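Local coordinates for lactaldehyde dehydrogenase (Methanocaldococcus jannaschii, PDB 3PQA), which oxidises lactaldehyde to lactate with NAD, in preference to NADP, as a step in the biosynthesis of coenzyme F420, at residues E12-I17 against K26-L31. Residues are numbered along the deposited sequence; the frame is centred on the assembly and turned at random.
Sequences EDMDVI and KKIPAL
Met14 and Ile28 lie side by side on one face of a two-stranded antiparallel sheet. Met14 bends its CE along the CG1-CD1 arm of Ile28, 3.6 Å from Ile28 CD1. Val16 crosses Ile28 at about a right angle. CG2 of Val16 sits in the fork between that arm and CG2 of Ile28, 3.8 Å from the latter. Ile28 holds CG1 between its backbone N and carbonyl carbon (chi1 67°), which brings CD1 to both neighbours. This apolar face rests on Pro170 and helix 171-186. On the other face Lys27 runs beside Asp15, its CB against Glu12 CB. Lys27 NZ meets Asp15 OD1 from above the carboxylate plane, a salt bridge of 3.1 Å, and makes a weak hydrogen bond to Asp13 O. With Lys27 cut back to an alanine, Asp15 would probably lose this charge partner, and the Glu12 carbonyl the cover of the CE methylene. At the sheet end Ile28 O accepts from Met14 N in the carbonyl plane and from Asp13 N 54° above it, each at 2.9 Å. The Ala30 methyl faces the notch between Asp13 CB and Met14 CB. Asp13 OD2 takes Ala30 N at 2.8 Å on its anti lone pair, nearly straight (175°). Arg11 pairs with the same carboxylate. Two residues opposite Ile28 make a classic beta bulge, here in the N-terminal beta hairpin of this aldehyde dehydrogenase.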
loop_
_atom_site.group_PDB
_atom_site.type_symbol
_atom_site.label_atom_id
_atom_site.label_comp_id
_atom_site.label_asym_id
_atom_site.label_seq_id
_atom_site.Cartn_x
_atom_site.Cartn_y
_atom_site.Cartn_z
ATOM N N GLU B 12 -39.377 31.410 -2.177
ATOM C CA GLU B 12 -38.600 32.299 -1.331
ATOM C C GLU B 12 -39.121 32.137 0.101
ATOM O O GLU B 12 -39.941 32.933 0.570
ATOM C CB GLU B 12 -38.687 33.745 -1.851
ATOM C CG GLU B 12 -38.020 33.943 -3.227
ATOM C CD GLU B 12 -38.079 35.380 -3.751
ATOM O OE1 GLU B 12 -39.024 36.125 -3.410
ATOM O OE2 GLU B 12 -37.180 35.761 -4.539
ATOM N N ASP B 13 -38.652 31.076 0.767
ATOM C CA ASP B 13 -39.137 30.667 2.094
ATOM C C ASP B 13 -38.297 31.158 3.261
ATOM O O ASP B 13 -38.832 31.509 4.302
ATOM C CB ASP B 13 -39.174 29.140 2.226
ATOM C CG ASP B 13 -40.083 28.472 1.229
ATOM O OD1 ASP B 13 -41.189 28.993 0.940
ATOM O OD2 ASP B 13 -39.691 27.387 0.758
ATOM N N MET B 14 -36.978 31.136 3.103
ATOM C CA MET B 14 -36.076 31.271 4.239
ATOM C C MET B 14 -35.083 32.397 3.990
ATOM O O MET B 14 -34.445 32.445 2.935
ATOM C CB MET B 14 -35.346 29.938 4.458
ATOM C CG MET B 14 -34.647 29.747 5.809
ATOM S SD MET B 14 -33.768 28.133 5.901
ATOM C CE MET B 14 -32.564 28.359 4.600
ATOM N N ASP B 15 -34.953 33.297 4.967
ATOM C CA ASP B 15 -34.023 34.419 4.878
ATOM C C ASP B 15 -32.581 33.935 4.903
ATOM O O ASP B 15 -32.239 33.022 5.656
ATOM C CB ASP B 15 -34.220 35.390 6.046
ATOM C CG ASP B 15 -35.436 36.280 5.879
ATOM O OD1 ASP B 15 -36.138 36.154 4.856
ATOM O OD2 ASP B 15 -35.676 37.112 6.781
ATOM N N VAL B 16 -31.748 34.557 4.080
ATOM C CA VAL B 16 -30.301 34.337 4.112
ATOM C C VAL B 16 -29.667 35.679 4.449
ATOM O O VAL B 16 -29.894 36.675 3.748
ATOM C CB VAL B 16 -29.750 33.808 2.763
ATOM C CG1 VAL B 16 -28.224 33.671 2.821
ATOM C CG2 VAL B 16 -30.413 32.473 2.377
ATOM N N ILE B 17 -28.872 35.694 5.516
ATOM C CA ILE B 17 -28.389 36.939 6.118
ATOM C C ILE B 17 -26.917 37.216 5.813
ATOM O O ILE B 17 -26.091 36.295 5.785
ATOM C CB ILE B 17 -28.606 36.925 7.666
ATOM C CG1 ILE B 17 -30.061 36.575 8.022
ATOM C CG2 ILE B 17 -28.211 38.256 8.308
ATOM C CD1 ILE B 17 -31.103 37.563 7.520
ATOM N N LYS B 26 -30.991 37.381 0.369
ATOM C CA LYS B 26 -32.107 36.842 -0.401
ATOM C C LYS B 26 -32.870 35.795 0.387
ATOM O O LYS B 26 -32.544 35.500 1.536
ATOM C CB LYS B 26 -31.634 36.254 -1.727
ATOM C CG LYS B 26 -30.639 35.106 -1.591
ATOM C CD LYS B 26 -30.506 34.368 -2.900
ATOM C CE LYS B 26 -29.962 35.254 -4.011
ATOM N NZ LYS B 26 -30.171 34.580 -5.322
ATOM N N LYS B 27 -33.901 35.254 -0.249
ATOM C CA LYS B 27 -34.721 34.218 0.336
ATOM C C LYS B 27 -34.638 32.982 -0.548
ATOM O O LYS B 27 -34.667 33.079 -1.779
ATOM C CB LYS B 27 -36.165 34.706 0.511
ATOM C CG LYS B 27 -36.352 35.707 1.668
ATOM C CD LYS B 27 -37.799 36.202 1.792
ATOM C CE LYS B 27 -38.767 35.099 2.255
ATOM N NZ LYS B 27 -38.742 34.864 3.733
ATOM N N ILE B 28 -34.482 31.823 0.078
ATOM C CA ILE B 28 -34.295 30.580 -0.654
ATOM C C ILE B 28 -35.344 29.546 -0.234
ATOM O O ILE B 28 -36.054 29.747 0.763
ATOM C CB ILE B 28 -32.853 30.034 -0.453
ATOM C CG1 ILE B 28 -32.631 29.593 0.997
ATOM C CG2 ILE B 28 -31.826 31.075 -0.892
ATOM C CD1 ILE B 28 -31.338 28.832 1.213
ATOM N N PRO B 29 -35.462 28.438 -0.996
ATOM C CA PRO B 29 -36.458 27.436 -0.615
ATOM C C PRO B 29 -36.131 26.710 0.697
ATOM O O PRO B 29 -34.961 26.452 1.009
ATOM C CB PRO B 29 -36.441 26.453 -1.795
ATOM C CG PRO B 29 -35.768 27.202 -2.925
ATOM C CD PRO B 29 -34.771 28.076 -2.250
ATOM N N ALA B 30 -37.172 26.408 1.465
ATOM C CA ALA B 30 -37.035 25.519 2.610
ATOM C C ALA B 30 -37.958 24.336 2.406
ATOM O O ALA B 30 -39.185 24.458 2.452
ATOM C CB ALA B 30 -37.328 26.230 3.915
ATOM N N LEU B 31 -37.354 23.180 2.170
ATOM C CA LEU B 31 -38.081 21.958 1.897
ATOM C C LEU B 31 -38.761 21.427 3.149
ATOM O O LEU B 31 -38.215 21.499 4.247
ATOM C CB LEU B 31 -37.125 20.902 1.331
ATOM C CG LEU B 31 -36.763 20.961 -0.151
ATOM C CD1 LEU B 31 -36.143 22.294 -0.553
ATOM C CD2 LEU B 31 -35.805 19.824 -0.458
#